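PDB 5UGZ: putative thioesterase from Escherichia coli, which probably acts as a type II thioesterase of the colibactin NRPS/PKS pathway, hydrolysing thioesters to release intermediates from the assembly line. Local coordinates for residues A[35-38]-A[39-42]; A[56-60]-A[61-65]; A[77-80]-A[81-84]. All coordinates share one frame; numbering follows the deposited sequence.

Interaction 1. Residues A[35-38]-A[39-42]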
ATOM      1  N   SER A  35       7.112   0.683   7.556  1.00 20.71           N
ATOM      2  CA  SER A  35       6.331   1.015   8.738  1.00 18.83           C
ATOM      3  C   SER A  35       5.504   2.260   8.459  1.00 17.51           C
ATOM      4  O   SER A  35       5.697   2.945   7.450  1.00 17.43           O
ATOM      5  CB  SER A  35       7.236   1.219   9.972  1.00 18.09           C
ATOM      6  OG  SER A  35       7.925   2.452   9.917  1.00 18.24           O
ATOM      7  N   ALA A  36       4.559   2.538   9.368  1.00 17.84           N
ATOM      8  CA  ALA A  36       3.716   3.728   9.249  1.00 17.20           C
ATOM      9  C   ALA A  36       4.535   5.011   9.158  1.00 16.08           C
ATOM     10  O   ALA A  36       4.059   6.012   8.610  1.00 16.49           O
ATOM     11  CB  ALA A  36       2.756   3.810  10.442  1.00 15.04           C
ATOM     12  N   ALA A  37       5.756   5.017   9.695  1.00 15.55           N
ATOM     13  CA  ALA A  37       6.523   6.258   9.727  1.00 15.38           C
ATOM     14  C   ALA A  37       6.899   6.756   8.336  1.00 16.51           C
ATOM     15  O   ALA A  37       7.285   7.918   8.202  1.00 16.97           O
ATOM     16  CB  ALA A  37       7.785   6.099  10.574  1.00 14.95           C
ATOM     17  N   MET A  38       6.812   5.922   7.294  1.00 16.79           N
ATOM     18  CA  MET A  38       7.099   6.442   5.958  1.00 15.82           C
ATOM     19  C   MET A  38       6.120   7.543   5.578  1.00 15.03           C
ATOM     20  O   MET A  38       6.428   8.371   4.712  1.00 15.46           O
ATOM     21  CB  MET A  38       7.065   5.323   4.920  1.00 13.20           C
ATOM     22  CG  MET A  38       5.688   4.732   4.707  1.00 14.00           C
ATOM     23  SD  MET A  38       5.590   3.584   3.318  1.00 15.16           S
ATOM     24  CE  MET A  38       5.219   4.654   1.922  1.00 15.44           C
ATOM     25  N   TYR A  39       4.953   7.574   6.220  1.00 16.17           N
ATOM     26  CA  TYR A  39       3.897   8.534   5.924  1.00 13.86           C
ATOM     27  C   TYR A  39       3.863   9.706   6.889  1.00 14.67           C
ATOM     28  O   TYR A  39       3.058  10.617   6.684  1.00 16.01           O
ATOM     29  CB  TYR A  39       2.523   7.850   5.944  1.00 14.66           C
ATOM     30  CG  TYR A  39       2.335   6.771   4.905  1.00 13.48           C
ATOM     31  CD1 TYR A  39       2.192   7.098   3.570  1.00 13.57           C
ATOM     32  CD2 TYR A  39       2.294   5.430   5.263  1.00 13.79           C
ATOM     33  CE1 TYR A  39       2.015   6.129   2.603  1.00 13.96           C
ATOM     34  CE2 TYR A  39       2.118   4.448   4.305  1.00 13.68           C
ATOM     35  CZ  TYR A  39       1.962   4.810   2.971  1.00 13.44           C
ATOM     36  OH  TYR A  39       1.780   3.852   1.998  1.00 14.49           O
ATOM     37  N   TYR A  40       4.707   9.717   7.931  1.00 14.74           N
ATOM     38  CA  TYR A  40       4.684  10.836   8.876  1.00 16.48           C
ATOM     39  C   TYR A  40       4.934  12.164   8.162  1.00 16.79           C
ATOM     40  O   TYR A  40       4.318  13.184   8.503  1.00 16.52           O
ATOM     41  CB  TYR A  40       5.724  10.654   9.985  1.00 16.42           C
ATOM     42  CG  TYR A  40       5.503   9.520  10.981  1.00 15.55           C
ATOM     43  CD1 TYR A  40       4.287   8.877  11.107  1.00 16.48           C
ATOM     44  CD2 TYR A  40       6.539   9.122  11.814  1.00 17.52           C
ATOM     45  CE1 TYR A  40       4.114   7.848  12.043  1.00 16.92           C
ATOM     46  CE2 TYR A  40       6.387   8.113  12.735  1.00 17.92           C
ATOM     47  CZ  TYR A  40       5.181   7.473  12.859  1.00 18.61           C
ATOM     48  OH  TYR A  40       5.094   6.445  13.798  1.00 18.05           O
ATOM     49  N   LYS A  41       5.838  12.166   7.166  1.00 15.42           N
ATOM     50  CA  LYS A  41       6.214  13.372   6.435  1.00 16.45           C
ATOM     51  C   LYS A  41       5.079  13.902   5.563  1.00 20.06           C
ATOM     52  O   LYS A  41       5.145  15.056   5.109  1.00 19.56           O
ATOM     53  CB  LYS A  41       7.444  13.090   5.569  1.00 17.50           C
ATOM     54  CG  LYS A  41       7.224  11.993   4.528  1.00 14.65           C
ATOM     55  CD  LYS A  41       8.475  11.735   3.721  1.00 17.12           C
ATOM     56  CE  LYS A  41       8.311  10.566   2.763  1.00 18.11           C
ATOM     57  NZ  LYS A  41       8.304   9.249   3.467  1.00 17.77           N
ATOM     58  N   TRP A  42       4.056  13.079   5.299  1.00 16.43           N
ATOM     59  CA  TRP A  42       2.928  13.516   4.495  1.00 16.10           C
ATOM     60  C   TRP A  42       2.147  14.641   5.156  1.00 17.57           C
ATOM     61  O   TRP A  42       1.422  15.365   4.465  1.00 18.69           O
ATOM     62  CB  TRP A  42       1.983  12.343   4.225  1.00 14.94           C
ATOM     63  CG  TRP A  42       2.497  11.377   3.210  1.00 13.45           C
ATOM     64  CD1 TRP A  42       3.795  11.026   2.987  1.00 13.54           C
ATOM     65  CD2 TRP A  42       1.712  10.653   2.261  1.00 14.24           C
ATOM     66  NE1 TRP A  42       3.863  10.115   1.966  1.00 14.58           N
ATOM     67  CE2 TRP A  42       2.595   9.867   1.506  1.00 13.59           C
ATOM     68  CE3 TRP A  42       0.346  10.595   1.979  1.00 13.40           C
ATOM     69  CZ2 TRP A  42       2.159   9.048   0.478  1.00 13.63           C
ATOM     70  CZ3 TRP A  42      -0.084   9.779   0.969  1.00 14.42           C
ATOM     71  CH2 TRP A  42       0.817   9.021   0.224  1.00 14.51           C
TER
HETATM   72  O   HOH W   1       8.424  10.191   7.210  1.00 20.38           O
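Ala37 lies over the Tyr40 ring one turn on, and Met38 runs alongside its neighbour Tyr39, in the 3-10 segment 36-42 between strands 24-29 and 50-54. Backbone hydrogen bonds with i to i+3 spacing define that segment: Tyr39 N to Ala36 O (3.0 Å) and Tyr40 N to Ala37 O (3.2 Å). A water donates to Ala37 O and accepts from Lys41 N, linking a pair four residues apart.

The aromatic contacts are of two kinds. Over the Tyr40 ring sits Ala37 CA, 3.4 Å from the centroid and only 4° off the normal, a CH-pi contact, while Ala37 CB leans toward Tyr40 CE2. On Tyr39, Met38 CG lies over the ring, its SD is 4.1 Å from the centroid in a Met-aromatic contact, and its CE reaches Tyr39 CZ at 3.4 Å. A bend at chi3 (-88°) turns that methyl back over the hydroxyl-bearing carbon.

At the polar ends, Tyr39 OH is hydrogen-bonded to Leu29 O, and Lys41 NZ forms a salt bridge with Asp239. With its hydroxyl anchored and one face covered by methionine, the buried Tyr39 ring is probably restricted in its rotation, tying the 3-10 segment to the end of strand 24-29.

Interaction 2. Residues A[56-60]-A[61-65]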
ATOM      1  N   GLU A  56      -0.286   0.870  11.183  1.00 14.11           N
ATOM      2  CA  GLU A  56       0.943   0.141  11.462  1.00 12.61           C
ATOM      3  C   GLU A  56       0.690  -1.358  11.391  1.00 13.88           C
ATOM      4  O   GLU A  56       0.011  -1.896  12.275  1.00 14.72           O
ATOM      5  CB  GLU A  56       1.489   0.511  12.834  1.00 13.37           C
ATOM      6  CG  GLU A  56       2.895  -0.020  13.097  1.00 13.39           C
ATOM      7  CD  GLU A  56       3.981   0.820  12.447  1.00 14.47           C
ATOM      8  OE1 GLU A  56       4.406   1.834  13.047  1.00 15.24           O
ATOM      9  OE2 GLU A  56       4.426   0.459  11.344  1.00 16.61           O
ATOM     10  N   PRO A  57       1.238  -2.069  10.396  1.00 13.80           N
ATOM     11  CA  PRO A  57       1.201  -3.536  10.404  1.00 13.93           C
ATOM     12  C   PRO A  57       1.960  -4.098  11.593  1.00 14.56           C
ATOM     13  O   PRO A  57       2.907  -3.490  12.083  1.00 14.53           O
ATOM     14  CB  PRO A  57       1.901  -3.917   9.094  1.00 14.27           C
ATOM     15  CG  PRO A  57       1.966  -2.677   8.296  1.00 13.88           C
ATOM     16  CD  PRO A  57       1.988  -1.543   9.248  1.00 13.17           C
ATOM     17  N   ALA A  58       1.558  -5.290  12.030  1.00 14.01           N
ATOM     18  CA  ALA A  58       2.117  -5.877  13.233  1.00 12.48           C
ATOM     19  C   ALA A  58       3.571  -6.285  13.017  1.00 13.48           C
ATOM     20  O   ALA A  58       3.976  -6.676  11.920  1.00 14.13           O
ATOM     21  CB  ALA A  58       1.291  -7.091  13.661  1.00 14.83           C
ATOM     22  N   GLY A  59       4.362  -6.176  14.080  1.00 13.40           N
ATOM     23  CA  GLY A  59       5.734  -6.644  14.084  1.00 14.48           C
ATOM     24  C   GLY A  59       6.769  -5.705  13.506  1.00 12.69           C
ATOM     25  O   GLY A  59       7.874  -6.151  13.193  1.00 12.40           O
ATOM     26  N   ARG A  60       6.450  -4.427  13.327  1.00 15.34           N
ATOM     27  CA  ARG A  60       7.472  -3.452  12.969  1.00 12.37           C
ATOM     28  C   ARG A  60       7.000  -2.089  13.453  1.00 13.31           C
ATOM     29  O   ARG A  60       5.852  -1.927  13.868  1.00 13.22           O
ATOM     30  CB  ARG A  60       7.779  -3.496  11.463  1.00 13.04           C
ATOM     31  CG  ARG A  60       6.974  -2.547  10.561  1.00 12.53           C
ATOM     32  CD  ARG A  60       5.563  -3.019  10.298  1.00 14.62           C
ATOM     33  NE  ARG A  60       5.455  -4.439   9.970  1.00 14.96           N
ATOM     34  CZ  ARG A  60       5.645  -4.970   8.765  1.00 14.86           C
ATOM     35  NH1 ARG A  60       5.990  -4.210   7.741  1.00 16.11           N
ATOM     36  NH2 ARG A  60       5.481  -6.281   8.593  1.00 18.42           N
ATOM     37  N   GLY A  61       7.910  -1.114  13.441  1.00 12.35           N
ATOM     38  CA  GLY A  61       7.532   0.237  13.824  1.00 13.80           C
ATOM     39  C   GLY A  61       7.007   0.306  15.245  1.00 13.23           C
ATOM     40  O   GLY A  61       7.568  -0.279  16.168  1.00 12.97           O
ATOM     41  N   THR A  62       5.909   1.038  15.427  1.00 12.68           N
ATOM     42  CA  THR A  62       5.327   1.187  16.754  1.00 14.52           C
ATOM     43  C   THR A  62       4.701  -0.103  17.264  1.00 14.72           C
ATOM     44  O   THR A  62       4.350  -0.185  18.447  1.00 14.37           O
ATOM     45  CB  THR A  62       4.278   2.299  16.758  1.00 14.16           C
ATOM     46  OG1 THR A  62       3.213   1.961  15.860  1.00 16.47           O
ATOM     47  CG2 THR A  62       4.892   3.606  16.316  1.00 14.77           C
ATOM     48  N   ARG A  63       4.572  -1.114  16.417  1.00 14.14           N
ATOM     49  CA  ARG A  63       3.965  -2.373  16.814  1.00 15.54           C
ATOM     50  C   ARG A  63       4.985  -3.496  16.681  1.00 13.74           C
ATOM     51  O   ARG A  63       4.660  -4.623  16.305  1.00 15.01           O
ATOM     52  CB  ARG A  63       2.682  -2.624  16.014  1.00 14.06           C
ATOM     53  CG  ARG A  63       1.611  -1.553  16.286  1.00 12.68           C
ATOM     54  CD  ARG A  63       0.269  -1.817  15.628  1.00 13.49           C
ATOM     55  NE  ARG A  63      -0.342  -3.034  16.137  1.00 12.43           N
ATOM     56  CZ  ARG A  63      -0.837  -4.004  15.384  1.00 13.14           C
ATOM     57  NH1 ARG A  63      -0.832  -3.913  14.058  1.00 13.88           N
ATOM     58  NH2 ARG A  63      -1.350  -5.075  15.968  1.00 14.55           N
ATOM     59  N   ILE A  64       6.244  -3.180  17.024  1.00 15.18           N
ATOM     60  CA  ILE A  64       7.360  -4.115  16.903  1.00 13.22           C
ATOM     61  C   ILE A  64       7.202  -5.284  17.866  1.00 14.44           C
ATOM     62  O   ILE A  64       7.749  -6.362  17.632  1.00 14.93           O
ATOM     63  CB  ILE A  64       8.694  -3.375  17.118  1.00 12.18           C
ATOM     64  CG1 ILE A  64       9.876  -4.333  17.071  1.00 14.28           C
ATOM     65  CG2 ILE A  64       8.683  -2.630  18.443  1.00 15.69           C
ATOM     66  CD1 ILE A  64      10.162  -4.927  15.730  1.00 14.76           C
ATOM     67  N   ARG A  65       6.476  -5.101  18.958  1.00 14.24           N
ATOM     68  CA  ARG A  65       6.341  -6.205  19.896  1.00 17.22           C
ATOM     69  C   ARG A  65       5.285  -7.214  19.473  1.00 17.86           C
ATOM     70  O   ARG A  65       5.212  -8.295  20.056  1.00 19.87           O
ATOM     71  CB  ARG A  65       6.017  -5.666  21.281  1.00 22.66           C
ATOM     72  CG  ARG A  65       7.131  -4.819  21.850  1.00 23.59           C
ATOM     73  CD  ARG A  65       7.200  -4.950  23.363  1.00 28.64           C
ATOM     74  NE  ARG A  65       5.860  -4.996  23.930  1.00 36.61           N
ATOM     75  CZ  ARG A  65       5.028  -3.956  23.969  1.00 41.69           C
ATOM     76  NH1 ARG A  65       3.813  -4.099  24.496  1.00 41.78           N
ATOM     77  NH2 ARG A  65       5.401  -2.775  23.479  1.00 37.56           N
TER
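Arg63 folds back on Glu56 and Ala58 across a G1 beta bulge, in which Gly59 and Arg60 both face Arg63; the turn lies in the loop between strand 50-54 and helix 72-83. Two backbone hydrogen bonds mark the bulge: Gly59 N to Arg63 O (2.7 Å) and Arg63 N to Arg60 O (3.0 Å). Gly59 has a positive phi of 83°, as the first residue of such a bulge commonly does.

From CB outward, the Arg63 side chain first passes Arg60 O and Glu56 CG. Its CG packs 3.8 Å from Glu56 CG, the two chains sliding past each other in opposite directions, and its CD approaches Glu56 O. A bend at chi3 (63°) then brings the guanidinium beside the 56-58 backbone, with Ala58 CA over one of its faces. NH1 gives a bond of 2.8 Å to Glu56 O, lying in both the carbonyl plane and the guanidinium plane. NH2 forms a salt bridge with Asp78 on helix 72-83, so two anchors hold the group's orientation.

The Glu56 carboxylate holds Thr62. OE2 accepts from Ala36 N, whereas OE1 takes two donors from Thr62: the backbone N at 2.9 Å, arriving from above the carboxylate plane, and OG1 at 3.1 Å, on the anti lone pair of OE1.

Interaction 3. Residues A[77-80]-A[81-84]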
ATOM      1  N   ALA A  77      -7.304  -8.588   8.920  1.00 13.71           N
ATOM      2  CA  ALA A  77      -8.020  -8.492  10.193  1.00 13.54           C
ATOM      3  C   ALA A  77      -7.253  -7.645  11.203  1.00 14.17           C
ATOM      4  O   ALA A  77      -7.850  -6.887  11.972  1.00 15.54           O
ATOM      5  CB  ALA A  77      -8.267  -9.897  10.750  1.00 13.09           C
ATOM      6  N   ASP A  78      -5.926  -7.798  11.240  1.00 14.62           N
ATOM      7  CA  ASP A  78      -5.067  -7.004  12.116  1.00 13.13           C
ATOM      8  C   ASP A  78      -5.203  -5.514  11.819  1.00 14.27           C
ATOM      9  O   ASP A  78      -5.394  -4.708  12.731  1.00 15.60           O
ATOM     10  CB  ASP A  78      -3.623  -7.490  11.948  1.00 13.10           C
ATOM     11  CG  ASP A  78      -2.613  -6.728  12.792  1.00 15.42           C
ATOM     12  OD1 ASP A  78      -2.591  -6.916  14.027  1.00 14.08           O
ATOM     13  OD2 ASP A  78      -1.797  -5.991  12.199  1.00 15.91           O
ATOM     14  N   LEU A  79      -5.128  -5.126  10.541  1.00 13.80           N
ATOM     15  CA  LEU A  79      -5.239  -3.704  10.186  1.00 14.08           C
ATOM     16  C   LEU A  79      -6.642  -3.158  10.442  1.00 17.56           C
ATOM     17  O   LEU A  79      -6.791  -2.013  10.887  1.00 16.84           O
ATOM     18  CB  LEU A  79      -4.851  -3.483   8.731  1.00 13.97           C
ATOM     19  CG  LEU A  79      -3.350  -3.542   8.495  1.00 15.71           C
ATOM     20  CD1 LEU A  79      -3.068  -3.405   7.015  1.00 19.15           C
ATOM     21  CD2 LEU A  79      -2.636  -2.476   9.291  1.00 14.37           C
ATOM     22  N   TYR A  80      -7.685  -3.956  10.176  1.00 14.66           N
ATOM     23  CA  TYR A  80      -9.033  -3.516  10.501  1.00 14.94           C
ATOM     24  C   TYR A  80      -9.157  -3.122  11.967  1.00 16.54           C
ATOM     25  O   TYR A  80      -9.830  -2.138  12.294  1.00 15.22           O
ATOM     26  CB  TYR A  80     -10.051  -4.597  10.166  1.00 15.26           C
ATOM     27  CG  TYR A  80     -11.446  -4.138  10.527  1.00 17.74           C
ATOM     28  CD1 TYR A  80     -12.108  -3.189   9.745  1.00 16.44           C
ATOM     29  CD2 TYR A  80     -12.084  -4.610  11.670  1.00 15.96           C
ATOM     30  CE1 TYR A  80     -13.378  -2.745  10.083  1.00 14.70           C
ATOM     31  CE2 TYR A  80     -13.351  -4.163  12.006  1.00 16.12           C
ATOM     32  CZ  TYR A  80     -13.987  -3.234  11.203  1.00 15.79           C
ATOM     33  OH  TYR A  80     -15.241  -2.786  11.527  1.00 18.79           O
ATOM     34  N   GLN A  81      -8.535  -3.889  12.873  1.00 17.24           N
ATOM     35  CA  GLN A  81      -8.539  -3.507  14.283  1.00 18.04           C
ATOM     36  C   GLN A  81      -7.864  -2.150  14.483  1.00 20.38           C
ATOM     37  O   GLN A  81      -8.267  -1.363  15.352  1.00 20.29           O
ATOM     38  CB  GLN A  81      -7.852  -4.584  15.137  1.00 20.29           C
ATOM     39  CG  GLN A  81      -8.612  -5.895  15.267  1.00 20.10           C
ATOM     40  CD  GLN A  81     -10.065  -5.697  15.655  1.00 25.21           C
ATOM     41  OE1 GLN A  81     -10.450  -4.639  16.170  1.00 30.59           O
ATOM     42  NE2 GLN A  81     -10.888  -6.707  15.397  1.00 24.83           N
ATOM     43  N   GLN A  82      -6.823  -1.863  13.702  1.00 20.08           N
ATOM     44  CA  GLN A  82      -6.222  -0.532  13.742  1.00 18.60           C
ATOM     45  C   GLN A  82      -7.201   0.513  13.227  1.00 19.75           C
ATOM     46  O   GLN A  82      -7.463   1.525  13.888  1.00 18.87           O
ATOM     47  CB  GLN A  82      -4.936  -0.515  12.918  1.00 18.94           C
ATOM     48  CG  GLN A  82      -3.982  -1.646  13.226  1.00 19.30           C
ATOM     49  CD  GLN A  82      -3.811  -1.837  14.697  1.00 22.25           C
ATOM     50  OE1 GLN A  82      -3.536  -0.879  15.421  1.00 25.54           O
ATOM     51  NE2 GLN A  82      -4.008  -3.074  15.171  1.00 19.22           N
ATOM     52  N   PHE A  83      -7.753   0.263  12.040  1.00 18.67           N
ATOM     53  CA  PHE A  83      -8.720   1.148  11.405  1.00 18.39           C
ATOM     54  C   PHE A  83      -9.795   1.607  12.384  1.00 22.55           C
ATOM     55  O   PHE A  83     -10.101   2.803  12.455  1.00 22.29           O
ATOM     56  CB  PHE A  83      -9.315   0.404  10.202  1.00 18.80           C
ATOM     57  CG  PHE A  83     -10.513   1.061   9.580  1.00 18.71           C
ATOM     58  CD1 PHE A  83     -10.365   2.104   8.684  1.00 15.64           C
ATOM     59  CD2 PHE A  83     -11.785   0.600   9.861  1.00 18.86           C
ATOM     60  CE1 PHE A  83     -11.451   2.676   8.105  1.00 16.46           C
ATOM     61  CE2 PHE A  83     -12.879   1.178   9.281  1.00 17.90           C
ATOM     62  CZ  PHE A  83     -12.714   2.213   8.411  1.00 18.24           C
ATOM     63  N   VAL A  84     -10.358   0.679  13.172  1.00 21.99           N
ATOM     64  CA  VAL A  84     -11.506   0.995  14.020  1.00 24.01           C
ATOM     65  C   VAL A  84     -11.063   1.653  15.317  1.00 23.87           C
ATOM     66  O   VAL A  84     -11.865   1.828  16.237  1.00 25.87           O
ATOM     67  CB  VAL A  84     -12.367  -0.248  14.315  1.00 24.29           C
ATOM     68  CG1 VAL A  84     -12.926  -0.824  13.026  1.00 21.26           C
ATOM     69  CG2 VAL A  84     -11.586  -1.293  15.086  1.00 23.38           C
TER
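Asp78 O is gripped twice by Gln82 near the C-terminal end of helix 72-83 of the alpha/beta-hydrolase fold: by NE2 of its side chain at 3.2 Å and, more weakly, by its backbone N at 3.3 Å. The second is the i to i+4 helix bond, here long. The first depends on a chain bent at chi2 (-46°), which curls the amide back against the preceding turn, with Asp78 O close to the amide plane. Gln82 OE1 meanwhile accepts from Lys85.

Further along, Phe83 N binds Leu79 O at 2.7 Å, nearly straight at 170°, and Val84 N still bonds to Tyr80 O although Val84 itself leaves helical geometry. The helix therefore ends with its i to i+4 pattern kept through its last turn.

On the buried side, the Tyr80 and Phe83 rings lie with planes 30° apart but slid so far that they barely overlap; the nearest atoms are Tyr80 CE1 and Phe83 CD2. Tyr80 also packs on Ile111 of helix 99-113 and stacks on His114, and its hydroxyl is hydrogen-bonded to His116. Val84 CG1 lies over one face of the Tyr80 ring in a CH-pi contact, displaced toward the hydroxyl-bearing end, 3.2 Å from Tyr80 CZ.

The three contacts follow one another along the chain within the thioesterase domain. Interaction 1 lies between strands 24-29 and 50-54, interaction 2 between strand 50-54 and helix 72-83, and interaction 3 on that helix, which leads to strand 91-97 of the parallel six-stranded sheet of the alpha/beta-hydrolase fold. Interaction 2 is the middle link: its centre is about 13 Å from each of the others, and it touches both. Interactions 1 and 3 have centres about 18 Å apart, with nearest atoms about 8 Å apart. The 56-65 turn thus couples the 3-10 segment to helix 72-83. Tyr39 touches a GxSxG pattern consistent with a nucleophile elbow, placing interaction 1 beside the probable active site.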